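Local coordinates for nucleoside-diphosphate sugar epimerase (SulA family) (Corynebacterium glutamicum, PDB 3OH8), which probably acts on nucleoside-diphosphate sugars as an NAD-dependent epimerase of the SulA family, at residues L3-I9 and T103-V109; K329-S335 and V370-D374; G201-H207 and Q245-S251; D343-I348 and H425-Y429. All blocks are in the same frame, centred on the assembly; numbering follows the deposited sequence.

Interaction 1: residues L3-I9 and T103-V109; sequences LTTSHFI and TLITDSV
Leu3 and Val109, Thr5 and Asp107, His7 and Ile105, and Ile9 and Thr103 form four antiparallel hydrogen-bonded pairs that join strand 3-9 to strand 103-109 along their whole length. Each pair exchanges two backbone bonds. Ile9 N reaches Thr103 O at 2.7 Å with the N-H aimed almost straight at it (174°). In the non-hydrogen-bonded pairs between them, CA-H groups lean on carbonyl oxygens, as Ser6 CA does on Ile105 O at 3.1 Å.

Hydroxyls meet on the face that carries Thr4, Ser6, Thr106 and Ser108. Ser6 OG lies 2.7 Å from Thr106 OG1 in a short hydrogen bond, and Ser6 OG also bonds Ser498. Thr4 OG1 and Ser108 OG are joined more loosely, at 3.2 Å. Next to them the methyls Thr4 CG2 and Thr106 CG2 touch at 3.7 Å.

The two strands form one edge of an antiparallel sheet of seven strands, in which strand 3-9 is outermost and 91-99 flanks 103-109 on the far side. Helix 488-511 packs on the hydroxyl face, while helices 119-139 and 13-21 pack on the other.

The face of His7 and Ile105 mixes carbon packing with polar groups. With CG lodged between the backbone N and the carbonyl carbon (chi1 61°), the His7 ring swings alongside Ile105, pointing the same way, and brings NE2 to 3.5 Å from Ile105 CB. Ile105 CD1 then crosses to Ile9 CG1 at 3.8 Å, and Asp107 OD2 stands near the plane of the His7 ring, at its edge, 3.8 Å from NE2.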
loop_
_atom_site.group_PDB
_atom_site.type_symbol
_atom_site.label_atom_id
_atom_site.label_comp_id
_atom_site.label_asym_id
_atom_site.label_seq_id
_atom_site.Cartn_x
_atom_site.Cartn_y
_atom_site.Cartn_z
ATOM N N LEU A 3 21.907 -14.908 -0.146
ATOM C CA LEU A 3 21.591 -14.230 1.110
ATOM C C LEU A 3 20.706 -15.071 2.012
ATOM O O LEU A 3 19.665 -15.567 1.586
ATOM C CB LEU A 3 20.921 -12.873 0.871
ATOM C CG LEU A 3 20.608 -12.040 2.132
ATOM C CD1 LEU A 3 21.881 -11.765 2.937
ATOM C CD2 LEU A 3 19.906 -10.722 1.797
ATOM N N THR A 4 21.134 -15.231 3.258
ATOM C CA THR A 4 20.271 -15.805 4.290
ATOM C C THR A 4 20.163 -14.807 5.437
ATOM O O THR A 4 21.172 -14.318 5.945
ATOM C CB THR A 4 20.805 -17.148 4.826
ATOM O OG1 THR A 4 21.026 -18.051 3.736
ATOM C CG2 THR A 4 19.807 -17.765 5.782
ATOM N N THR A 5 18.935 -14.501 5.839
ATOM C CA THR A 5 18.718 -13.518 6.892
ATOM C C THR A 5 17.376 -13.776 7.570
ATOM O O THR A 5 16.439 -14.284 6.944
ATOM C CB THR A 5 18.826 -12.056 6.349
ATOM O OG1 THR A 5 18.914 -11.139 7.444
ATOM C CG2 THR A 5 17.620 -11.681 5.444
ATOM N N SER A 6 17.294 -13.437 8.855
ATOM C CA SER A 6 16.108 -13.735 9.653
ATOM C C SER A 6 15.480 -12.480 10.264
ATOM O O SER A 6 16.170 -11.495 10.533
ATOM C CB SER A 6 16.454 -14.735 10.779
ATOM O OG SER A 6 16.843 -16.003 10.268
ATOM N N HIS A 7 14.173 -12.530 10.508
ATOM C CA HIS A 7 13.494 -11.437 11.208
ATOM C C HIS A 7 12.331 -11.955 12.040
ATOM O O HIS A 7 11.652 -12.912 11.661
ATOM C CB HIS A 7 13.020 -10.352 10.224
ATOM C CG HIS A 7 12.038 -10.835 9.198
ATOM N ND1 HIS A 7 10.741 -10.378 9.131
ATOM C CD2 HIS A 7 12.175 -11.721 8.179
ATOM C CE1 HIS A 7 10.116 -10.958 8.118
ATOM N NE2 HIS A 7 10.967 -11.777 7.527
ATOM N N PHE A 8 12.107 -11.316 13.181
ATOM C CA PHE A 8 11.069 -11.738 14.108
ATOM C C PHE A 8 9.758 -10.988 13.887
ATOM O O PHE A 8 9.749 -9.770 13.736
ATOM C CB PHE A 8 11.539 -11.488 15.543
ATOM C CG PHE A 8 10.510 -11.814 16.581
ATOM C CD1 PHE A 8 10.207 -13.139 16.880
ATOM C CD2 PHE A 8 9.862 -10.799 17.277
ATOM C CE1 PHE A 8 9.254 -13.451 17.841
ATOM C CE2 PHE A 8 8.908 -11.100 18.244
ATOM C CZ PHE A 8 8.601 -12.424 18.525
ATOM N N ILE A 9 8.652 -11.720 13.900
ATOM C CA ILE A 9 7.325 -11.136 13.734
ATOM C C ILE A 9 6.539 -11.437 15.002
ATOM O O ILE A 9 6.371 -12.607 15.354
ATOM C CB ILE A 9 6.584 -11.784 12.548
ATOM C CG1 ILE A 9 7.375 -11.601 11.241
ATOM C CG2 ILE A 9 5.175 -11.202 12.408
ATOM C CD1 ILE A 9 7.467 -10.172 10.776
ATOM N N THR A 103 6.883 -15.375 15.707
ATOM C CA THR A 103 7.360 -16.112 14.543
ATOM C C THR A 103 8.742 -15.618 14.139
ATOM O O THR A 103 9.004 -14.420 14.146
ATOM C CB THR A 103 6.380 -15.981 13.343
ATOM O OG1 THR A 103 5.079 -16.419 13.744
ATOM C CG2 THR A 103 6.851 -16.840 12.140
ATOM N N LEU A 104 9.644 -16.546 13.849
ATOM C CA LEU A 104 10.953 -16.185 13.327
ATOM C C LEU A 104 10.980 -16.648 11.888
ATOM O O LEU A 104 10.872 -17.849 11.617
ATOM C CB LEU A 104 12.083 -16.872 14.105
ATOM C CG LEU A 104 13.480 -16.596 13.520
ATOM C CD1 LEU A 104 13.829 -15.114 13.609
ATOM C CD2 LEU A 104 14.536 -17.443 14.211
ATOM N N ILE A 105 11.085 -15.697 10.963
ATOM C CA ILE A 105 11.133 -16.022 9.546
ATOM C C ILE A 105 12.570 -15.997 9.076
ATOM O O ILE A 105 13.306 -15.035 9.325
ATOM C CB ILE A 105 10.294 -15.016 8.703
ATOM C CG1 ILE A 105 8.818 -15.125 9.092
ATOM C CG2 ILE A 105 10.453 -15.307 7.223
ATOM C CD1 ILE A 105 7.906 -14.075 8.450
ATOM N N THR A 106 12.982 -17.063 8.403
ATOM C CA THR A 106 14.277 -17.038 7.750
ATOM C C THR A 106 14.079 -17.105 6.248
ATOM O O THR A 106 13.413 -18.008 5.737
ATOM C CB THR A 106 15.181 -18.201 8.199
ATOM O OG1 THR A 106 15.322 -18.171 9.625
ATOM C CG2 THR A 106 16.569 -18.076 7.535
ATOM N N ASP A 107 14.641 -16.128 5.547
ATOM C CA ASP A 107 14.653 -16.156 4.093
ATOM C C ASP A 107 16.033 -16.579 3.640
ATOM O O ASP A 107 17.039 -16.027 4.088
ATOM C CB ASP A 107 14.360 -14.775 3.514
ATOM C CG ASP A 107 12.948 -14.328 3.786
ATOM O OD1 ASP A 107 12.020 -14.866 3.144
ATOM O OD2 ASP A 107 12.776 -13.451 4.651
ATOM N N SER A 108 16.075 -17.555 2.747
ATOM C CA SER A 108 17.332 -17.971 2.154
ATOM C C SER A 108 17.166 -17.967 0.640
ATOM O O SER A 108 16.399 -18.753 0.089
ATOM C CB SER A 108 17.725 -19.368 2.651
ATOM O OG SER A 108 18.937 -19.791 2.052
ATOM N N VAL A 109 17.864 -17.060 -0.031
ATOM C CA VAL A 109 17.798 -17.017 -1.484
ATOM C C VAL A 109 19.134 -17.432 -2.104
ATOM O O VAL A 109 20.191 -16.907 -1.758
ATOM C CB VAL A 109 17.346 -15.638 -2.013
ATOM C CG1 VAL A 109 18.204 -14.534 -1.444
ATOM C CG2 VAL A 109 17.392 -15.615 -3.537
#

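Interaction 2: residues K329-S335 and V370-D374; sequences KFGDGTS and VSNAD
Gly333 and Ser335 present their carbonyl oxygens to the first turn of helix 372-378, and this is the tight part of the contact. Gly333 O accepts from Ala373 N at 3.0 Å, in the carbonyl plane and on a lone pair, with an N-H...O angle of 163°. Ser335 O takes Asn372 N at 2.7 Å, although that bond is more bent. The Gly333 backbone has a positive phi (80°), and Gly333 CA lies against Ala373 CB at 4.0 Å.

Asn372 contributes the largest share of the buried surface. Its CG stands anti to the backbone N (chi1 164°), which carries the amide group against the Phe330-Gly333 type II' turn, near Phe330 and Gly333, and beside CB and CG of Lys329, whose side chain crosses it at about a right angle. Ala409 from a loop also touches Asn372 and accepts from Ser335 OG.

The outer part of the turn is loose by comparison. Gly331 and Asp332 are exposed, and Lys329 and Phe330 lead their ends away from the helix.

Ser371 is the N-cap, its OG accepting from Asp374 N at 2.9 Å. The cap and the two loop carbonyls together engage the amides of Asn372, Ala373 and Asp374, so the start of the helix is satisfied partly from within and partly by the loop that leads into strand 336-341.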
loop_
_atom_site.group_PDB
_atom_site.type_symbol
_atom_site.label_atom_id
_atom_site.label_comp_id
_atom_site.label_asym_id
_atom_site.label_seq_id
_atom_site.Cartn_x
_atom_site.Cartn_y
_atom_site.Cartn_z
ATOM N N LYS A 329 14.980 23.769 -5.561
ATOM C CA LYS A 329 13.864 24.349 -4.827
ATOM C C LYS A 329 13.077 25.379 -5.651
ATOM O O LYS A 329 13.646 26.120 -6.457
ATOM C CB LYS A 329 14.368 24.934 -3.508
ATOM C CG LYS A 329 13.799 26.272 -3.119
ATOM C CD LYS A 329 14.921 27.196 -2.690
ATOM C CE LYS A 329 14.426 28.266 -1.740
ATOM N NZ LYS A 329 15.529 29.165 -1.303
ATOM N N PHE A 330 11.764 25.410 -5.440
ATOM C CA PHE A 330 10.870 26.261 -6.223
ATOM C C PHE A 330 10.563 27.593 -5.533
ATOM O O PHE A 330 10.033 27.629 -4.419
ATOM C CB PHE A 330 9.574 25.504 -6.546
ATOM C CG PHE A 330 8.722 26.162 -7.608
ATOM C CD1 PHE A 330 8.640 25.623 -8.888
ATOM C CD2 PHE A 330 7.994 27.307 -7.323
ATOM C CE1 PHE A 330 7.852 26.219 -9.867
ATOM C CE2 PHE A 330 7.200 27.914 -8.302
ATOM C CZ PHE A 330 7.130 27.368 -9.572
ATOM N N GLY A 331 10.896 28.693 -6.207
ATOM C CA GLY A 331 10.654 30.022 -5.669
ATOM C C GLY A 331 11.154 30.188 -4.244
ATOM O O GLY A 331 12.328 29.944 -3.965
ATOM N N ASP A 332 10.245 30.601 -3.357
ATOM C CA ASP A 332 10.474 30.753 -1.910
ATOM C C ASP A 332 11.030 29.517 -1.206
ATOM O O ASP A 332 11.806 29.622 -0.255
ATOM C CB ASP A 332 9.135 31.068 -1.233
ATOM C CG ASP A 332 9.134 32.400 -0.532
ATOM O OD1 ASP A 332 10.222 32.996 -0.387
ATOM O OD2 ASP A 332 8.040 32.850 -0.122
ATOM N N GLY A 333 10.582 28.347 -1.644
ATOM C CA GLY A 333 10.809 27.122 -0.907
ATOM C C GLY A 333 9.838 26.970 0.252
ATOM O O GLY A 333 9.853 25.951 0.945
ATOM N N THR A 334 8.980 27.963 0.470
ATOM C CA THR A 334 8.073 27.921 1.629
ATOM C C THR A 334 6.745 27.194 1.380
ATOM O O THR A 334 5.944 27.056 2.294
ATOM C CB THR A 334 7.738 29.339 2.175
ATOM O OG1 THR A 334 6.953 30.055 1.213
ATOM C CG2 THR A 334 9.014 30.115 2.498
ATOM N N SER A 335 6.510 26.749 0.149
ATOM C CA SER A 335 5.282 26.030 -0.195
ATOM C C SER A 335 5.149 24.749 0.617
ATOM O O SER A 335 6.097 23.965 0.696
ATOM C CB SER A 335 5.261 25.689 -1.688
ATOM O OG SER A 335 4.912 26.831 -2.448
ATOM N N VAL A 370 5.709 19.143 4.955
ATOM C CA VAL A 370 7.033 19.763 4.917
ATOM C C VAL A 370 7.104 20.855 3.864
ATOM O O VAL A 370 6.302 20.874 2.928
ATOM C CB VAL A 370 8.151 18.727 4.622
ATOM C CG1 VAL A 370 8.176 17.635 5.702
ATOM C CG2 VAL A 370 7.957 18.120 3.256
ATOM N N SER A 371 8.073 21.758 4.011
ATOM C CA SER A 371 8.287 22.823 3.026
ATOM C C SER A 371 8.895 22.273 1.741
ATOM O O SER A 371 9.605 21.262 1.757
ATOM C CB SER A 371 9.212 23.893 3.597
ATOM O OG SER A 371 10.535 23.398 3.729
ATOM N N ASN A 372 8.618 22.933 0.624
ATOM C CA ASN A 372 9.272 22.592 -0.634
ATOM C C ASN A 372 10.795 22.525 -0.461
ATOM O O ASN A 372 11.455 21.622 -0.984
ATOM C CB ASN A 372 8.897 23.617 -1.718
ATOM C CG ASN A 372 9.829 23.565 -2.929
ATOM O OD1 ASN A 372 9.699 22.697 -3.799
ATOM N ND2 ASN A 372 10.772 24.499 -2.987
ATOM N N ALA A 373 11.348 23.487 0.271
ATOM C CA ALA A 373 12.786 23.509 0.538
ATOM C C ALA A 373 13.237 22.233 1.248
ATOM O O ALA A 373 14.264 21.650 0.907
ATOM C CB ALA A 373 13.154 24.739 1.367
ATOM N N ASP A 374 12.462 21.791 2.230
ATOM C CA ASP A 374 12.849 20.605 2.994
ATOM C C ASP A 374 12.733 19.323 2.175
ATOM O O ASP A 374 13.618 18.465 2.232
ATOM C CB ASP A 374 12.070 20.515 4.304
ATOM C CG ASP A 374 12.612 21.456 5.361
ATOM O OD1 ASP A 374 13.802 21.823 5.271
ATOM O OD2 ASP A 374 11.856 21.832 6.279
#

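Interaction 3: residues G201-H207 and Q245-S251; sequences GADVLVH and QCTTMIS
Val204 and Thr248 lie side by side and point the same way, Val204 CG1 resting 3.9 Å from Thr248 CB. On the same face Ile250 sits beside Val206, and helix 342-354 covers this pair through Tyr349 and Ala352. The opposite face carries Leu205, whose CD2 nestles against the selenomethionine Met249 at CG and CE, both 4.0 Å away. The extended Met249 chain brings CE on to His207 CB, while Cys246 SG packs against Leu205 at its N (3.6 Å) and CB; helix 222-242 packs over Leu205 and His207.

Strands 204-207 and 248-251 run parallel, 14° apart, in the central sheet of a Rossmann-type fold, with helix 222-242 as the crossover between them. Leu205 N to Thr248 O, at 2.9 Å and 176°, is the straightest of their backbone bonds.

Before the strands, with chi1 and chi2 both near 180°, Gln245 stretches along Gly201 to Asp203. Its NE2 donates to Asp203 OD1 at 3.0 Å, from above the carboxylate plane but within its own amide plane. Asp203 OD2 is taken by Thr149 N, and waters bridge Gly201 N to Gln245 OE1 and Asp203 OD1 to Gln245 O.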
loop_
_atom_site.group_PDB
_atom_site.type_symbol
_atom_site.label_atom_id
_atom_site.label_comp_id
_atom_site.label_asym_id
_atom_site.label_seq_id
_atom_site.Cartn_x
_atom_site.Cartn_y
_atom_site.Cartn_z
ATOM N N GLY A 201 -24.446 -7.777 -3.237
ATOM C CA GLY A 201 -23.528 -8.573 -2.442
ATOM C C GLY A 201 -22.498 -7.759 -1.661
ATOM O O GLY A 201 -21.769 -8.304 -0.834
ATOM N N ALA A 202 -22.416 -6.457 -1.917
ATOM C CA ALA A 202 -21.409 -5.647 -1.226
ATOM C C ALA A 202 -21.924 -5.023 0.059
ATOM O O ALA A 202 -23.048 -4.512 0.108
ATOM C CB ALA A 202 -20.850 -4.561 -2.157
ATOM N N ASP A 203 -21.093 -5.069 1.098
ATOM C CA ASP A 203 -21.377 -4.366 2.344
ATOM C C ASP A 203 -20.931 -2.903 2.287
ATOM O O ASP A 203 -21.554 -2.027 2.898
ATOM C CB ASP A 203 -20.685 -5.077 3.512
ATOM C CG ASP A 203 -21.123 -6.521 3.637
ATOM O OD1 ASP A 203 -22.312 -6.750 3.933
ATOM O OD2 ASP A 203 -20.286 -7.416 3.415
ATOM N N VAL A 204 -19.854 -2.645 1.550
ATOM C CA VAL A 204 -19.276 -1.305 1.481
ATOM C C VAL A 204 -18.875 -0.986 0.059
ATOM O O VAL A 204 -18.396 -1.860 -0.651
ATOM C CB VAL A 204 -18.006 -1.211 2.354
ATOM C CG1 VAL A 204 -17.398 0.194 2.283
ATOM C CG2 VAL A 204 -18.317 -1.583 3.803
ATOM N N LEU A 205 -19.063 0.261 -0.356
ATOM C CA LEU A 205 -18.525 0.714 -1.634
ATOM C C LEU A 205 -17.335 1.624 -1.399
ATOM O O LEU A 205 -17.433 2.592 -0.647
ATOM C CB LEU A 205 -19.577 1.487 -2.436
ATOM C CG LEU A 205 -18.983 2.207 -3.659
ATOM C CD1 LEU A 205 -18.464 1.206 -4.715
ATOM C CD2 LEU A 205 -19.986 3.204 -4.262
ATOM N N VAL A 206 -16.214 1.322 -2.044
ATOM C CA VAL A 206 -15.087 2.255 -2.051
ATOM C C VAL A 206 -14.924 2.839 -3.451
ATOM O O VAL A 206 -14.670 2.106 -4.414
ATOM C CB VAL A 206 -13.774 1.570 -1.595
ATOM C CG1 VAL A 206 -12.602 2.556 -1.647
ATOM C CG2 VAL A 206 -13.953 1.041 -0.194
ATOM N N HIS A 207 -15.098 4.157 -3.563
ATOM C CA HIS A 207 -15.056 4.828 -4.857
ATOM C C HIS A 207 -13.759 5.603 -4.997
ATOM O O HIS A 207 -13.603 6.701 -4.445
ATOM C CB HIS A 207 -16.242 5.781 -5.029
ATOM C CG HIS A 207 -16.305 6.402 -6.389
ATOM N ND1 HIS A 207 -16.718 7.702 -6.599
ATOM C CD2 HIS A 207 -15.999 5.906 -7.608
ATOM C CE1 HIS A 207 -16.669 7.974 -7.891
ATOM N NE2 HIS A 207 -16.237 6.897 -8.527
ATOM N N GLN A 245 -28.092 -3.897 1.503
ATOM C CA GLN A 245 -26.879 -4.439 2.098
ATOM C C GLN A 245 -25.748 -3.408 2.165
ATOM O O GLN A 245 -24.919 -3.455 3.070
ATOM C CB GLN A 245 -26.407 -5.695 1.356
ATOM C CG GLN A 245 -25.192 -6.391 2.009
ATOM C CD GLN A 245 -24.774 -7.654 1.277
ATOM O OE1 GLN A 245 -25.444 -8.092 0.340
ATOM N NE2 GLN A 245 -23.655 -8.247 1.698
ATOM N N CYS A 246 -25.700 -2.481 1.217
ATOM C CA CYS A 246 -24.593 -1.521 1.215
ATOM C C CYS A 246 -24.815 -0.408 2.243
ATOM O O CYS A 246 -25.659 0.484 2.087
ATOM C CB CYS A 246 -24.303 -0.962 -0.180
ATOM S SG CYS A 246 -22.635 -0.199 -0.350
ATOM N N THR A 247 -24.007 -0.483 3.286
ATOM C CA THR A 247 -24.143 0.314 4.483
ATOM C C THR A 247 -23.314 1.580 4.399
ATOM O O THR A 247 -23.528 2.528 5.149
ATOM C CB THR A 247 -23.594 -0.531 5.651
ATOM O OG1 THR A 247 -24.626 -1.403 6.137
ATOM C CG2 THR A 247 -23.079 0.327 6.771
ATOM N N THR A 248 -22.352 1.589 3.483
ATOM C CA THR A 248 -21.257 2.544 3.579
ATOM C C THR A 248 -20.684 2.932 2.227
ATOM O O THR A 248 -20.471 2.071 1.382
ATOM C CB THR A 248 -20.126 1.936 4.438
ATOM O OG1 THR A 248 -20.653 1.574 5.721
ATOM C CG2 THR A 248 -18.995 2.929 4.619
HETATM N N MSE A 249 -20.423 4.229 2.040
HETATM C CA MSE A 249 -19.710 4.706 0.862
HETATM C C MSE A 249 -18.470 5.470 1.302
HETATM O O MSE A 249 -18.567 6.528 1.947
HETATM C CB MSE A 249 -20.608 5.590 -0.032
HETATM C CG MSE A 249 -19.958 6.019 -1.356
HETATM SE SE MSE A 249 -21.014 6.982 -2.473
HETATM C CE MSE A 249 -19.928 7.170 -3.872
ATOM N N ILE A 250 -17.301 4.912 0.993
ATOM C CA ILE A 250 -16.036 5.605 1.217
ATOM C C ILE A 250 -15.576 6.196 -0.109
ATOM O O ILE A 250 -15.219 5.460 -1.030
ATOM C CB ILE A 250 -14.940 4.641 1.732
ATOM C CG1 ILE A 250 -15.436 3.876 2.964
ATOM C CG2 ILE A 250 -13.663 5.416 2.067
ATOM C CD1 ILE A 250 -16.021 4.789 4.053
ATOM N N SER A 251 -15.581 7.520 -0.212
ATOM C CA SER A 251 -15.372 8.168 -1.500
ATOM C C SER A 251 -14.061 8.962 -1.529
ATOM O O SER A 251 -13.782 9.734 -0.615
ATOM C CB SER A 251 -16.557 9.104 -1.806
ATOM O OG SER A 251 -16.512 9.528 -3.153
HETATM O O HOH W 1 -26.921 -7.100 -1.900
HETATM O O HOH W 2 -24.014 -5.136 5.116
HETATM O O HOH W 3 -14.481 9.610 -5.282
#

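Interaction 4: residues D343-I348 and H425-Y429; sequences DDLTDI and HTFRY
Asp344 turns its carboxylate end-on to the backbone of Arg428 and Tyr429, as a two-pronged acceptor. OD1 takes Arg428 N at 2.7 Å and OD2 takes Tyr429 N at 2.8 Å, each on its syn lone pair. The chi1 of -80° keeps CG beside the backbone N of Asp344 and aims the group at the loop.

Arg428 runs extended from CG to NE across the helix, at about a right angle to Asp347. NE meets Asp347 OD2 at 2.7 Å in a salt bridge, somewhat out of both planes, and NH2 adds a weak bond to OD1; the carboxylate and guanidinium planes stand 49° apart. Asp343 CB lies over one face of the guanidinium group, and a water links Asp343 OD2, Arg428 NH1 and Tyr429 OH, while Asp343 OD1 accepts from Gln128 NE2.

Further along, Ile348 crosses His425 at about a right angle, CG1 to NE2 3.9 Å. The Phe427 ring receives His425 CD2 over the centre of one face, and Ile348 CD1 lies obliquely, 4.2 Å from Phe427 CE2.

Arg428 also bridges to Asp132 of helix 119-139, and Asp347 OD1 takes Gln166 NE2 of helix 158-169. The loop of the DUF1731 region is thus tied to helix 342-354 of the epimerase region, and the arginine, set among Asp343, Asp347 and Asp132, probably offsets the negative charge of the three carboxylates.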
loop_
_atom_site.group_PDB
_atom_site.type_symbol
_atom_site.label_atom_id
_atom_site.label_comp_id
_atom_site.label_asym_id
_atom_site.label_seq_id
_atom_site.Cartn_x
_atom_site.Cartn_y
_atom_site.Cartn_z
ATOM N N ASP A 343 1.210 3.456 2.088
ATOM C CA ASP A 343 0.688 2.474 3.030
ATOM C C ASP A 343 -0.241 3.131 4.044
ATOM O O ASP A 343 -1.259 2.554 4.435
ATOM C CB ASP A 343 1.814 1.727 3.740
ATOM C CG ASP A 343 2.583 0.811 2.815
ATOM O OD1 ASP A 343 1.945 0.104 2.009
ATOM O OD2 ASP A 343 3.833 0.800 2.898
ATOM N N ASP A 344 0.096 4.344 4.474
ATOM C CA ASP A 344 -0.794 5.048 5.390
ATOM C C ASP A 344 -2.127 5.401 4.739
ATOM O O ASP A 344 -3.160 5.401 5.412
ATOM C CB ASP A 344 -0.126 6.280 5.987
ATOM C CG ASP A 344 0.796 5.915 7.141
ATOM O OD1 ASP A 344 0.329 5.194 8.049
ATOM O OD2 ASP A 344 1.974 6.330 7.139
ATOM N N LEU A 345 -2.104 5.681 3.436
ATOM C CA LEU A 345 -3.327 6.013 2.721
ATOM C C LEU A 345 -4.253 4.796 2.635
ATOM O O LEU A 345 -5.439 4.899 2.974
ATOM C CB LEU A 345 -3.025 6.574 1.331
ATOM C CG LEU A 345 -4.238 6.909 0.447
ATOM C CD1 LEU A 345 -5.145 7.909 1.139
ATOM C CD2 LEU A 345 -3.785 7.466 -0.912
ATOM N N THR A 346 -3.724 3.644 2.210
ATOM C CA THR A 346 -4.554 2.443 2.202
ATOM C C THR A 346 -5.027 2.063 3.618
ATOM O O THR A 346 -6.181 1.664 3.787
ATOM C CB THR A 346 -3.905 1.238 1.456
ATOM O OG1 THR A 346 -2.702 0.831 2.118
ATOM C CG2 THR A 346 -3.574 1.627 0.009
ATOM N N ASP A 347 -4.155 2.194 4.625
ATOM C CA ASP A 347 -4.581 1.973 6.015
ATOM C C ASP A 347 -5.831 2.789 6.327
ATOM O O ASP A 347 -6.768 2.304 6.973
ATOM C CB ASP A 347 -3.481 2.345 7.009
ATOM C CG ASP A 347 -2.422 1.254 7.158
ATOM O OD1 ASP A 347 -2.501 0.216 6.458
ATOM O OD2 ASP A 347 -1.505 1.445 7.980
ATOM N N ILE A 348 -5.835 4.044 5.878
ATOM C CA ILE A 348 -6.955 4.941 6.165
ATOM C C ILE A 348 -8.214 4.479 5.440
ATOM O O ILE A 348 -9.297 4.460 6.022
ATOM C CB ILE A 348 -6.587 6.405 5.844
ATOM C CG1 ILE A 348 -5.575 6.903 6.888
ATOM C CG2 ILE A 348 -7.815 7.290 5.865
ATOM C CD1 ILE A 348 -4.810 8.167 6.477
ATOM N N HIS A 425 -5.374 7.519 15.778
ATOM C CA HIS A 425 -4.872 6.720 14.664
ATOM C C HIS A 425 -3.354 6.608 14.734
ATOM O O HIS A 425 -2.660 7.588 14.995
ATOM C CB HIS A 425 -5.301 7.357 13.333
ATOM C CG HIS A 425 -4.952 6.543 12.129
ATOM N ND1 HIS A 425 -5.654 5.413 11.768
ATOM C CD2 HIS A 425 -3.984 6.702 11.194
ATOM C CE1 HIS A 425 -5.131 4.905 10.667
ATOM N NE2 HIS A 425 -4.112 5.665 10.303
ATOM N N THR A 426 -2.838 5.412 14.481
ATOM C CA THR A 426 -1.406 5.195 14.392
ATOM C C THR A 426 -0.998 5.288 12.924
ATOM O O THR A 426 -1.606 4.653 12.064
ATOM C CB THR A 426 -1.027 3.801 14.959
ATOM O OG1 THR A 426 -1.298 3.765 16.372
ATOM C CG2 THR A 426 0.450 3.468 14.708
ATOM N N PHE A 427 0.022 6.090 12.635
ATOM C CA PHE A 427 0.558 6.178 11.281
ATOM C C PHE A 427 1.808 5.329 11.189
ATOM O O PHE A 427 2.604 5.287 12.118
ATOM C CB PHE A 427 0.922 7.621 10.925
ATOM C CG PHE A 427 -0.261 8.507 10.709
ATOM C CD1 PHE A 427 -0.854 9.156 11.774
ATOM C CD2 PHE A 427 -0.778 8.694 9.439
ATOM C CE1 PHE A 427 -1.946 9.986 11.585
ATOM C CE2 PHE A 427 -1.880 9.517 9.236
ATOM C CZ PHE A 427 -2.466 10.165 10.308
ATOM N N ARG A 428 1.980 4.662 10.056
ATOM C CA ARG A 428 3.186 3.902 9.793
ATOM C C ARG A 428 4.381 4.828 9.614
ATOM O O ARG A 428 5.475 4.538 10.098
ATOM C CB ARG A 428 3.014 3.063 8.532
ATOM C CG ARG A 428 1.946 1.983 8.653
ATOM C CD ARG A 428 2.041 0.998 7.494
ATOM N NE ARG A 428 0.850 0.150 7.399
ATOM C CZ ARG A 428 0.813 -1.002 6.738
ATOM N NH1 ARG A 428 1.905 -1.432 6.123
ATOM N NH2 ARG A 428 -0.309 -1.722 6.691
ATOM N N TYR A 429 4.177 5.932 8.901
ATOM C CA TYR A 429 5.260 6.874 8.636
ATOM C C TYR A 429 4.834 8.305 8.937
ATOM O O TYR A 429 4.075 8.916 8.189
ATOM C CB TYR A 429 5.736 6.732 7.195
ATOM C CG TYR A 429 6.058 5.302 6.864
ATOM C CD1 TYR A 429 7.244 4.724 7.304
ATOM C CD2 TYR A 429 5.154 4.512 6.156
ATOM C CE1 TYR A 429 7.537 3.389 7.035
ATOM C CE2 TYR A 429 5.440 3.183 5.872
ATOM C CZ TYR A 429 6.633 2.631 6.327
ATOM O OH TYR A 429 6.928 1.328 6.068
HETATM O O HOH W 4 4.537 -0.308 5.661
HETATM O O HOH W 5 -2.538 5.465 8.224
HETATM O O HOH W 6 2.346 8.733 5.967
HETATM O O HOH W 7 -2.295 2.579 10.276
#

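Interactions 2 and 3 reach the same mixed sheet from distant parts, their centres about 39 Å apart. Interaction 4 lies between the others, about 9 Å from the centre of the chain; its nearest atoms come to about 6 Å from interaction 3, about 10 Å from interaction 2 and about 11 Å from interaction 1. Helix 342-354, which takes part in interaction 4, also covers one face of interaction 3. Interaction 1 belongs to the separate antiparallel sheet, on the opposite side of the chain's centre from interaction 3. Helix 119-139 joins the two regions, touching both interaction 1 and Arg428 of interaction 4.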